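Local structure of DnaJ homolog subfamily C member 10 (Mus musculus, 3APQ) at residues S15-R20 with Y93-E98; Y52-D57 with K62-Y67; L116-F121 with E191-F196. The protein reduces disulfides of client proteins in the endoplasmic reticulum, serving both correct folding and the degradation of misfolded proteins. All coordinates share one frame; numbering follows the deposited sequence. Where two conformers were deposited one is given.

Overall arrangement
The chain holds the J domain and first thioredoxin domain of a longer protein. Interaction 2 lies within the J domain, between helices 41-55 and 58-67. Interaction 3 lies within the thioredoxin domain, where helix 190-202 packs on strand 117-122. Interaction 1 ties J-domain helix 16-30 to the loop before strand 100-101. Along the chain, residues 52-67 of interaction 2 fall between the two segments of interaction 1, and interaction 3 begins after both have closed. Between centres, interaction 1 is about 18 Å from interaction 2 and about 20 Å from interaction 3, which are themselves about 33 Å apart. Ile19 and Arg20 touch Tyr52, and Tyr93 OH approaches Asn120 ND2, so interaction 1 bridges the two domains.

Interaction 1: S15-R20 with Y93-E98; sequences SSREIR and YDDDPE
Arg20 and Asp94 form a two-pronged salt bridge. The guanidinium comes side-on: NE reaches Asp94 OD2 at 2.9 Å on its syn lone pair, with a nearly straight N-H...O angle of 164°, while NH2 reaches Asp94 OD1, also at 2.9 Å. The two planes lie 29° apart, close enough to coplanar for both prongs to bind at once. A bend at chi3 (-68°) folds the arginine so that NE and NH2 turn to the carboxylate. Arg17 deals with the backbone of the same aspartate: in one of its two deposited conformers, NE and NH2 both point at Asp94 O, NE at 2.6 Å and NH2 at 3.0 Å, an attachment less certain than that of Arg20. Its CG packs 3.7 Å from Asp94 CG.

This is an interdomain contact, in which the first turn of J-domain helix 16-30, the helix that in J domains runs up to the HPD loop, meets the segment leading into the thioredoxin fold. Aspartate suits the loop because its short side chain lets carboxylate and carbonyl be held by two arginines one helical turn apart. A leucine in place of Arg20 would probably leave the buried carboxylate of Asp94 without its charged mate.

Farther out, Gln21 NE2 adds a bond to Asp94 OD2, and Glu103 pairs with Arg20 NH1, fixing the guanidinium from another corner. The loop is shaped by a type I turn from Tyr93 to Asp96, closed by Asp96 N to Tyr93 O at 3.1 Å. At the start of the helix, Ser15 and Glu18 make a capping box: Glu18 N donates to Ser15 OG (3.0 Å) and Ser15 N to Glu18 OE1 (2.8 Å).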
loop_
_atom_site.group_PDB
_atom_site.type_symbol
_atom_site.label_atom_id
_atom_site.label_comp_id
_atom_site.label_asym_id
_atom_site.label_seq_id
_atom_site.Cartn_x
_atom_site.Cartn_y
_atom_site.Cartn_z
ATOM N N SER A 15 -11.072 6.670 1.003
ATOM C CA SER A 15 -9.706 6.545 0.477
ATOM C C SER A 15 -9.401 5.053 0.131
ATOM O O SER A 15 -10.111 4.165 0.559
ATOM C CB SER A 15 -8.706 6.976 1.545
ATOM O OG SER A 15 -8.790 6.148 2.701
ATOM N N SER A 16 -8.271 4.804 -0.554
ATOM C CA SER A 16 -7.850 3.398 -0.848
ATOM C C SER A 16 -7.570 2.686 0.446
ATOM O O SER A 16 -7.909 1.496 0.597
ATOM C CB SER A 16 -6.596 3.400 -1.732
ATOM O OG SER A 16 -6.922 4.027 -2.991
ATOM N N ARG A 17 -6.967 3.400 1.403
ATOM C CA ARG A 17 -6.742 2.796 2.719
ATOM C C ARG A 17 -8.057 2.355 3.352
ATOM O O ARG A 17 -8.139 1.240 3.850
ATOM C CB ARG A 17 -5.987 3.736 3.680
ATOM C CG ARG A 17 -5.781 3.145 5.090
ATOM C CD ARG A 17 -5.186 4.224 6.038
ATOM N NE ARG A 17 -5.363 3.774 7.410
ATOM C CZ ARG A 17 -6.475 3.921 8.143
ATOM N NH1 ARG A 17 -7.540 4.592 7.691
ATOM N NH2 ARG A 17 -6.500 3.391 9.354
ATOM N N GLU A 18 -9.087 3.201 3.342
ATOM C CA GLU A 18 -10.391 2.820 3.990
ATOM C C GLU A 18 -11.012 1.608 3.348
ATOM O O GLU A 18 -11.543 0.675 4.025
ATOM C CB GLU A 18 -11.385 4.006 3.948
ATOM C CG GLU A 18 -11.059 5.016 5.006
ATOM C CD GLU A 18 -11.715 6.401 4.787
ATOM O OE1 GLU A 18 -11.814 6.909 3.651
ATOM O OE2 GLU A 18 -12.094 7.013 5.802
ATOM N N ILE A 19 -10.964 1.617 2.027
ATOM C CA ILE A 19 -11.422 0.480 1.228
ATOM C C ILE A 19 -10.672 -0.822 1.589
ATOM O O ILE A 19 -11.320 -1.881 1.771
ATOM C CB ILE A 19 -11.376 0.782 -0.285
ATOM C CG1 ILE A 19 -12.342 1.950 -0.601
ATOM C CG2 ILE A 19 -11.608 -0.510 -1.140
ATOM C CD1 ILE A 19 -12.061 2.703 -1.930
ATOM N N ARG A 20 -9.338 -0.786 1.704
ATOM C CA ARG A 20 -8.629 -2.003 2.146
ATOM C C ARG A 20 -9.069 -2.468 3.482
ATOM O O ARG A 20 -9.227 -3.677 3.685
ATOM C CB ARG A 20 -7.097 -1.800 2.235
ATOM C CG ARG A 20 -6.437 -1.642 0.871
ATOM C CD ARG A 20 -4.869 -1.676 0.974
ATOM N NE ARG A 20 -4.360 -0.485 1.678
ATOM C CZ ARG A 20 -4.026 0.651 1.075
ATOM N NH1 ARG A 20 -4.231 0.811 -0.252
ATOM N NH2 ARG A 20 -3.500 1.642 1.792
ATOM N N TYR A 93 0.815 -1.309 6.236
ATOM C CA TYR A 93 1.065 -0.130 7.083
ATOM C C TYR A 93 -0.156 0.688 7.351
ATOM O O TYR A 93 0.014 1.809 7.797
ATOM C CB TYR A 93 2.168 0.773 6.467
ATOM C CG TYR A 93 3.526 0.056 6.458
ATOM C CD1 TYR A 93 4.162 -0.330 7.654
ATOM C CD2 TYR A 93 4.147 -0.263 5.238
ATOM C CE1 TYR A 93 5.408 -0.988 7.639
ATOM C CE2 TYR A 93 5.345 -0.955 5.217
ATOM C CZ TYR A 93 5.972 -1.296 6.426
ATOM O OH TYR A 93 7.159 -1.960 6.362
ATOM N N ASP A 94 -1.343 0.135 7.091
ATOM C CA ASP A 94 -2.630 0.861 7.233
ATOM C C ASP A 94 -2.989 1.282 8.641
ATOM O O ASP A 94 -3.806 2.187 8.818
ATOM C CB ASP A 94 -3.783 0.060 6.653
ATOM C CG ASP A 94 -3.761 0.048 5.111
ATOM O OD1 ASP A 94 -2.913 0.767 4.498
ATOM O OD2 ASP A 94 -4.575 -0.693 4.527
ATOM N N ASP A 95 -2.424 0.594 9.649
ATOM C CA ASP A 95 -2.659 0.992 11.027
ATOM C C ASP A 95 -1.515 1.781 11.653
ATOM O O ASP A 95 -1.510 1.910 12.873
ATOM C CB ASP A 95 -2.923 -0.238 11.918
ATOM C CG ASP A 95 -4.128 -1.021 11.494
ATOM O OD1 ASP A 95 -5.175 -0.421 11.148
ATOM O OD2 ASP A 95 -4.066 -2.264 11.544
ATOM N N ASP A 96 -0.556 2.273 10.841
ATOM C CA ASP A 96 0.588 3.053 11.274
ATOM C C ASP A 96 0.409 4.455 10.706
ATOM O O ASP A 96 0.726 4.701 9.547
ATOM C CB ASP A 96 1.887 2.401 10.773
ATOM C CG ASP A 96 1.916 0.936 11.113
ATOM O OD1 ASP A 96 1.823 0.673 12.333
ATOM O OD2 ASP A 96 1.938 0.075 10.190
ATOM N N PRO A 97 -0.129 5.389 11.521
ATOM C CA PRO A 97 -0.468 6.685 10.954
ATOM C C PRO A 97 0.789 7.482 10.559
ATOM O O PRO A 97 0.691 8.394 9.736
ATOM C CB PRO A 97 -1.248 7.387 12.119
ATOM C CG PRO A 97 -0.872 6.671 13.340
ATOM C CD PRO A 97 -0.682 5.229 12.873
ATOM N N GLU A 98 1.956 7.092 11.071
ATOM C CA GLU A 98 3.239 7.775 10.712
ATOM C C GLU A 98 3.812 7.477 9.347
ATOM O O GLU A 98 4.762 8.148 8.886
ATOM C CB GLU A 98 4.318 7.429 11.743
ATOM C CG GLU A 98 3.957 7.827 13.206
ATOM C CD GLU A 98 3.045 6.834 13.892
ATOM O OE1 GLU A 98 2.781 5.742 13.320
ATOM O OE2 GLU A 98 2.604 7.154 15.012
#

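Interaction 2: Y52-D57 with K62-Y67; sequences YEVLKD and KKYDKY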
loop_
_atom_site.group_PDB
_atom_site.type_symbol
_atom_site.label_atom_id
_atom_site.label_comp_id
_atom_site.label_asym_id
_atom_site.label_seq_id
_atom_site.Cartn_x
_atom_site.Cartn_y
_atom_site.Cartn_z
ATOM N N TYR A 52 -13.593 -5.097 -4.462
ATOM C CA TYR A 52 -12.283 -4.622 -4.026
ATOM C C TYR A 52 -11.315 -4.459 -5.207
ATOM O O TYR A 52 -10.590 -3.460 -5.297
ATOM C CB TYR A 52 -11.655 -5.497 -2.895
ATOM C CG TYR A 52 -10.257 -5.049 -2.623
ATOM C CD1 TYR A 52 -10.012 -3.773 -2.052
ATOM C CD2 TYR A 52 -9.148 -5.857 -2.979
ATOM C CE1 TYR A 52 -8.671 -3.300 -1.851
ATOM C CE2 TYR A 52 -7.828 -5.411 -2.757
ATOM C CZ TYR A 52 -7.606 -4.138 -2.205
ATOM O OH TYR A 52 -6.320 -3.694 -2.043
ATOM N N GLU A 53 -11.259 -5.424 -6.120
ATOM C CA GLU A 53 -10.278 -5.282 -7.210
ATOM C C GLU A 53 -10.571 -4.119 -8.163
ATOM O O GLU A 53 -9.672 -3.583 -8.835
ATOM C CB GLU A 53 -10.045 -6.599 -7.951
ATOM C CG GLU A 53 -9.551 -7.683 -6.973
ATOM C CD GLU A 53 -8.769 -8.795 -7.602
ATOM O OE1 GLU A 53 -9.143 -9.264 -8.710
ATOM O OE2 GLU A 53 -7.766 -9.205 -6.960
ATOM N N VAL A 54 -11.827 -3.715 -8.235
ATOM C CA VAL A 54 -12.131 -2.569 -9.082
ATOM C C VAL A 54 -11.807 -1.257 -8.305
ATOM O O VAL A 54 -11.101 -0.364 -8.809
ATOM C CB VAL A 54 -13.576 -2.606 -9.612
ATOM C CG1 VAL A 54 -13.995 -1.176 -10.130
ATOM C CG2 VAL A 54 -13.699 -3.700 -10.709
ATOM N N LEU A 55 -12.243 -1.191 -7.068
ATOM C CA LEU A 55 -12.121 0.046 -6.291
ATOM C C LEU A 55 -10.660 0.314 -5.950
ATOM O O LEU A 55 -10.270 1.461 -5.850
ATOM C CB LEU A 55 -12.978 -0.014 -5.042
ATOM C CG LEU A 55 -14.480 -0.066 -5.226
ATOM C CD1 LEU A 55 -15.105 -0.050 -3.810
ATOM C CD2 LEU A 55 -14.956 1.110 -6.105
ATOM N N LYS A 56 -9.852 -0.734 -5.811
ATOM C CA LYS A 56 -8.432 -0.548 -5.483
ATOM C C LYS A 56 -7.622 0.127 -6.562
ATOM O O LYS A 56 -6.554 0.622 -6.281
ATOM C CB LYS A 56 -7.724 -1.896 -5.126
ATOM C CG LYS A 56 -7.366 -2.766 -6.320
ATOM C CD LYS A 56 -6.587 -4.014 -5.857
ATOM C CE LYS A 56 -5.630 -4.572 -6.904
ATOM N NZ LYS A 56 -4.445 -3.723 -7.307
ATOM N N ASP A 57 -8.093 0.137 -7.795
ATOM C CA ASP A 57 -7.285 0.655 -8.884
ATOM C C ASP A 57 -7.847 2.005 -9.299
ATOM O O ASP A 57 -9.047 2.108 -9.582
ATOM C CB ASP A 57 -7.389 -0.324 -10.040
ATOM C CG ASP A 57 -6.670 0.153 -11.281
ATOM O OD1 ASP A 57 -5.627 -0.444 -11.569
ATOM O OD2 ASP A 57 -7.118 1.093 -11.975
ATOM N N LYS A 62 -12.387 5.039 -11.253
ATOM C CA LYS A 62 -12.895 6.235 -11.956
ATOM C C LYS A 62 -13.970 5.855 -12.980
ATOM O O LYS A 62 -15.033 6.495 -13.099
ATOM C CB LYS A 62 -11.723 6.867 -12.659
ATOM C CG LYS A 62 -12.013 8.229 -13.360
ATOM C CD LYS A 62 -10.665 8.938 -13.653
ATOM C CE LYS A 62 -9.678 8.747 -12.483
ATOM N NZ LYS A 62 -8.226 9.033 -12.847
ATOM N N LYS A 63 -13.659 4.802 -13.715
ATOM C CA LYS A 63 -14.564 4.243 -14.701
ATOM C C LYS A 63 -15.861 3.762 -14.028
ATOM O O LYS A 63 -16.933 4.099 -14.482
ATOM C CB LYS A 63 -13.880 3.086 -15.419
ATOM C CG LYS A 63 -14.471 2.798 -16.792
ATOM C CD LYS A 63 -13.838 1.552 -17.457
ATOM C CE LYS A 63 -14.663 1.145 -18.692
ATOM N NZ LYS A 63 -14.144 -0.100 -19.360
ATOM N N TYR A 64 -15.733 3.009 -12.929
ATOM C CA TYR A 64 -16.890 2.544 -12.164
ATOM C C TYR A 64 -17.746 3.692 -11.644
ATOM O O TYR A 64 -18.972 3.623 -11.687
ATOM C CB TYR A 64 -16.425 1.660 -10.977
ATOM C CG TYR A 64 -17.581 1.143 -10.145
ATOM C CD1 TYR A 64 -18.383 0.089 -10.629
ATOM C CD2 TYR A 64 -17.913 1.723 -8.908
ATOM C CE1 TYR A 64 -19.468 -0.409 -9.903
ATOM C CE2 TYR A 64 -19.013 1.215 -8.136
ATOM C CZ TYR A 64 -19.784 0.157 -8.662
ATOM O OH TYR A 64 -20.841 -0.432 -7.980
ATOM N N ASP A 65 -17.088 4.725 -11.104
ATOM C CA ASP A 65 -17.787 5.916 -10.598
ATOM C C ASP A 65 -18.600 6.560 -11.657
ATOM O O ASP A 65 -19.748 6.949 -11.412
ATOM C CB ASP A 65 -16.791 6.908 -10.009
ATOM C CG ASP A 65 -16.315 6.470 -8.659
ATOM O OD1 ASP A 65 -16.962 5.550 -8.106
ATOM O OD2 ASP A 65 -15.332 7.058 -8.116
ATOM N N LYS A 66 -18.039 6.606 -12.857
ATOM C CA LYS A 66 -18.687 7.292 -13.956
ATOM C C LYS A 66 -19.780 6.489 -14.657
ATOM O O LYS A 66 -20.819 7.043 -15.008
ATOM C CB LYS A 66 -17.633 7.719 -14.969
ATOM C CG LYS A 66 -17.915 9.066 -15.556
ATOM C CD LYS A 66 -16.612 9.699 -16.011
ATOM C CE LYS A 66 -16.900 10.795 -17.006
ATOM N NZ LYS A 66 -15.631 11.173 -17.667
ATOM N N TYR A 67 -19.552 5.193 -14.829
ATOM C CA TYR A 67 -20.346 4.362 -15.717
ATOM C C TYR A 67 -20.940 3.099 -15.090
ATOM O O TYR A 67 -21.504 2.271 -15.817
ATOM C CB TYR A 67 -19.447 3.892 -16.854
ATOM C CG TYR A 67 -18.884 5.034 -17.667
ATOM C CD1 TYR A 67 -19.752 5.895 -18.352
ATOM C CD2 TYR A 67 -17.492 5.268 -17.727
ATOM C CE1 TYR A 67 -19.263 6.952 -19.092
ATOM C CE2 TYR A 67 -16.983 6.349 -18.462
ATOM C CZ TYR A 67 -17.869 7.159 -19.139
ATOM O OH TYR A 67 -17.422 8.196 -19.888
#
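Tyr64 leans from helix 58-67 onto Val54 and Leu55 of helix 41-55, and its atoms meet different partners in turn. CB, next to the backbone, rests 3.8 Å from Val54 CG1; beta-branched valine keeps this methyl close to its own helix, a short spacer for the place where the backbones come nearest. CG stands anti to the backbone N (chi1 -180°), which carries the ring away from its own helix and beside Leu55. There CD2 of Tyr64 lies 4.1 Å from Leu55 CD2, a branch of a longer side chain that can extend to the ring. Farther along, the ring stacks on Phe4, and at the tip OH is hydrogen-bonded to Phe4 N.

These are the last two helices of the J domain, joined by a tight corner at which Asp57 caps the second helix through a bond from OD2 to Leu60 N. Helix 4-8 also supplies Tyr5 and Leu8 against Leu55. Across the two segments the contact is wholly apolar, with no hydrogen bond, so shape and burial of carbon hold the helices together here, while the one polar atom of the tyrosine ring is satisfied by helix 4-8.

Interaction 3: L116-F121 with E191-F196; sequences LWFVNF and ESLVAF
Phe118 drives the far end of its ring against Phe196, with Phe118 CZ 3.6 Å from Phe196 CD2 and about as close to the neighbouring CE2. The centroids are 5.2 Å apart and the planes are inclined at 46°, an intermediate tilt belonging neither to stacking nor to an edge-to-face pair. With CG anti to the backbone N (chi1 -172°), the phenylalanine projects from the strand towards helix 190-202, and an extended, flat side chain is what spans the gap of 9.8 Å between Phe118 CA and Leu193 CA. Leu193, one turn before Phe196, brings its CD2 methyl to 4.0 Å from Phe118 CZ and crosses it at about a right angle.

In the thioredoxin fold this is the C-terminal helix packing on the central strand of the sheet. Helix 127-142, which starts at the redox-active Cys126-Cys129 disulfide, shares this layer: Trp136 meets Phe118 edge-to-face, and Phe139 touches Leu193. Tyr184 in turn meets Phe196 edge-to-face. Since only carbon atoms touch between strand and helix, the contact has no hydrogen-bond direction to satisfy, and its hold comes from van der Waals packing and the burial of aromatic and aliphatic surface.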
loop_
_atom_site.group_PDB
_atom_site.type_symbol
_atom_site.label_atom_id
_atom_site.label_comp_id
_atom_site.label_asym_id
_atom_site.label_seq_id
_atom_site.Cartn_x
_atom_site.Cartn_y
_atom_site.Cartn_z
ATOM N N LEU A 116 11.046 16.193 1.606
ATOM C CA LEU A 116 11.965 15.057 1.676
ATOM C C LEU A 116 11.154 13.772 2.034
ATOM O O LEU A 116 10.475 13.762 3.055
ATOM C CB LEU A 116 13.032 15.323 2.729
ATOM C CG LEU A 116 13.992 14.159 3.042
ATOM C CD1 LEU A 116 14.800 13.875 1.786
ATOM C CD2 LEU A 116 14.933 14.432 4.183
ATOM N N TRP A 117 11.199 12.765 1.179
ATOM C CA TRP A 117 10.445 11.510 1.405
ATOM C C TRP A 117 11.389 10.329 1.475
ATOM O O TRP A 117 12.273 10.167 0.590
ATOM C CB TRP A 117 9.499 11.272 0.244
ATOM C CG TRP A 117 8.209 12.006 0.353
ATOM C CD1 TRP A 117 7.923 13.280 -0.109
ATOM C CD2 TRP A 117 6.989 11.505 0.932
ATOM N NE1 TRP A 117 6.583 13.575 0.141
ATOM C CE2 TRP A 117 6.003 12.524 0.796
ATOM C CE3 TRP A 117 6.643 10.308 1.571
ATOM C CZ2 TRP A 117 4.673 12.368 1.255
ATOM C CZ3 TRP A 117 5.320 10.152 2.025
ATOM C CH2 TRP A 117 4.364 11.196 1.883
ATOM N N PHE A 118 11.186 9.437 2.433
ATOM C CA PHE A 118 11.962 8.224 2.509
ATOM C C PHE A 118 10.941 7.099 2.405
ATOM O O PHE A 118 10.027 7.005 3.259
ATOM C CB PHE A 118 12.641 8.225 3.874
ATOM C CG PHE A 118 13.668 7.124 4.083
ATOM C CD1 PHE A 118 14.161 6.922 5.361
ATOM C CD2 PHE A 118 14.218 6.359 3.014
ATOM C CE1 PHE A 118 15.159 5.947 5.605
ATOM C CE2 PHE A 118 15.184 5.392 3.249
ATOM C CZ PHE A 118 15.665 5.172 4.552
ATOM N N VAL A 119 11.052 6.334 1.320
ATOM C CA VAL A 119 10.034 5.380 0.911
ATOM C C VAL A 119 10.562 3.927 0.889
ATOM O O VAL A 119 11.647 3.637 0.363
ATOM C CB VAL A 119 9.505 5.754 -0.497
ATOM C CG1 VAL A 119 8.426 4.716 -0.991
ATOM C CG2 VAL A 119 8.937 7.173 -0.448
ATOM N N ASN A 120 9.772 3.044 1.494
ATOM C CA ASN A 120 10.022 1.620 1.546
ATOM C C ASN A 120 9.189 0.983 0.451
ATOM O O ASN A 120 7.937 0.976 0.554
ATOM C CB ASN A 120 9.576 1.092 2.910
ATOM C CG ASN A 120 9.639 -0.416 3.019
ATOM O OD1 ASN A 120 10.071 -1.105 2.093
ATOM N ND2 ASN A 120 9.264 -0.931 4.182
ATOM N N PHE A 121 9.875 0.482 -0.579
ATOM C CA PHE A 121 9.259 -0.270 -1.684
ATOM C C PHE A 121 9.287 -1.739 -1.291
ATOM O O PHE A 121 10.364 -2.345 -1.144
ATOM C CB PHE A 121 10.014 -0.098 -3.014
ATOM C CG PHE A 121 9.907 1.284 -3.600
ATOM C CD1 PHE A 121 8.971 1.563 -4.574
ATOM C CD2 PHE A 121 10.796 2.282 -3.201
ATOM C CE1 PHE A 121 8.879 2.850 -5.113
ATOM C CE2 PHE A 121 10.699 3.582 -3.723
ATOM C CZ PHE A 121 9.744 3.849 -4.685
ATOM N N GLU A 191 18.403 2.502 14.467
ATOM C CA GLU A 191 19.379 3.604 14.629
ATOM C C GLU A 191 20.049 3.960 13.283
ATOM O O GLU A 191 20.246 5.146 12.970
ATOM C CB GLU A 191 20.348 3.360 15.794
ATOM C CG GLU A 191 19.603 2.914 17.081
ATOM C CD GLU A 191 19.432 1.344 17.250
ATOM O OE1 GLU A 191 18.956 0.529 16.343
ATOM O OE2 GLU A 191 19.792 0.924 18.380
ATOM N N SER A 192 20.320 2.949 12.461
ATOM C CA SER A 192 20.861 3.186 11.113
ATOM C C SER A 192 19.908 3.976 10.214
ATOM O O SER A 192 20.332 4.859 9.482
ATOM C CB SER A 192 21.214 1.860 10.424
ATOM O OG SER A 192 21.504 2.040 9.035
ATOM N N LEU A 193 18.620 3.625 10.249
ATOM C CA LEU A 193 17.589 4.344 9.463
ATOM C C LEU A 193 17.501 5.789 9.916
ATOM O O LEU A 193 17.529 6.713 9.087
ATOM C CB LEU A 193 16.237 3.630 9.593
ATOM C CG LEU A 193 16.195 2.259 8.891
ATOM C CD1 LEU A 193 14.934 1.438 9.342
ATOM C CD2 LEU A 193 16.119 2.391 7.349
ATOM N N VAL A 194 17.480 5.989 11.232
ATOM C CA VAL A 194 17.419 7.347 11.818
ATOM C C VAL A 194 18.632 8.188 11.397
ATOM O O VAL A 194 18.447 9.288 10.893
ATOM C CB VAL A 194 17.307 7.329 13.315
ATOM C CG1 VAL A 194 17.460 8.757 13.879
ATOM C CG2 VAL A 194 15.929 6.721 13.762
ATOM N N ALA A 195 19.845 7.616 11.519
ATOM C CA ALA A 195 21.108 8.317 11.171
ATOM C C ALA A 195 21.150 8.646 9.684
ATOM O O ALA A 195 21.620 9.707 9.267
ATOM C CB ALA A 195 22.293 7.476 11.545
ATOM N N PHE A 196 20.618 7.751 8.878
ATOM C CA PHE A 196 20.552 8.020 7.449
ATOM C C PHE A 196 19.538 9.114 7.126
ATOM O O PHE A 196 19.853 10.007 6.345
ATOM C CB PHE A 196 20.232 6.743 6.678
ATOM C CG PHE A 196 20.011 6.936 5.205
ATOM C CD1 PHE A 196 21.081 6.953 4.311
ATOM C CD2 PHE A 196 18.725 6.998 4.703
ATOM C CE1 PHE A 196 20.866 7.090 2.924
ATOM C CE2 PHE A 196 18.480 7.126 3.311
ATOM C CZ PHE A 196 19.531 7.162 2.419
#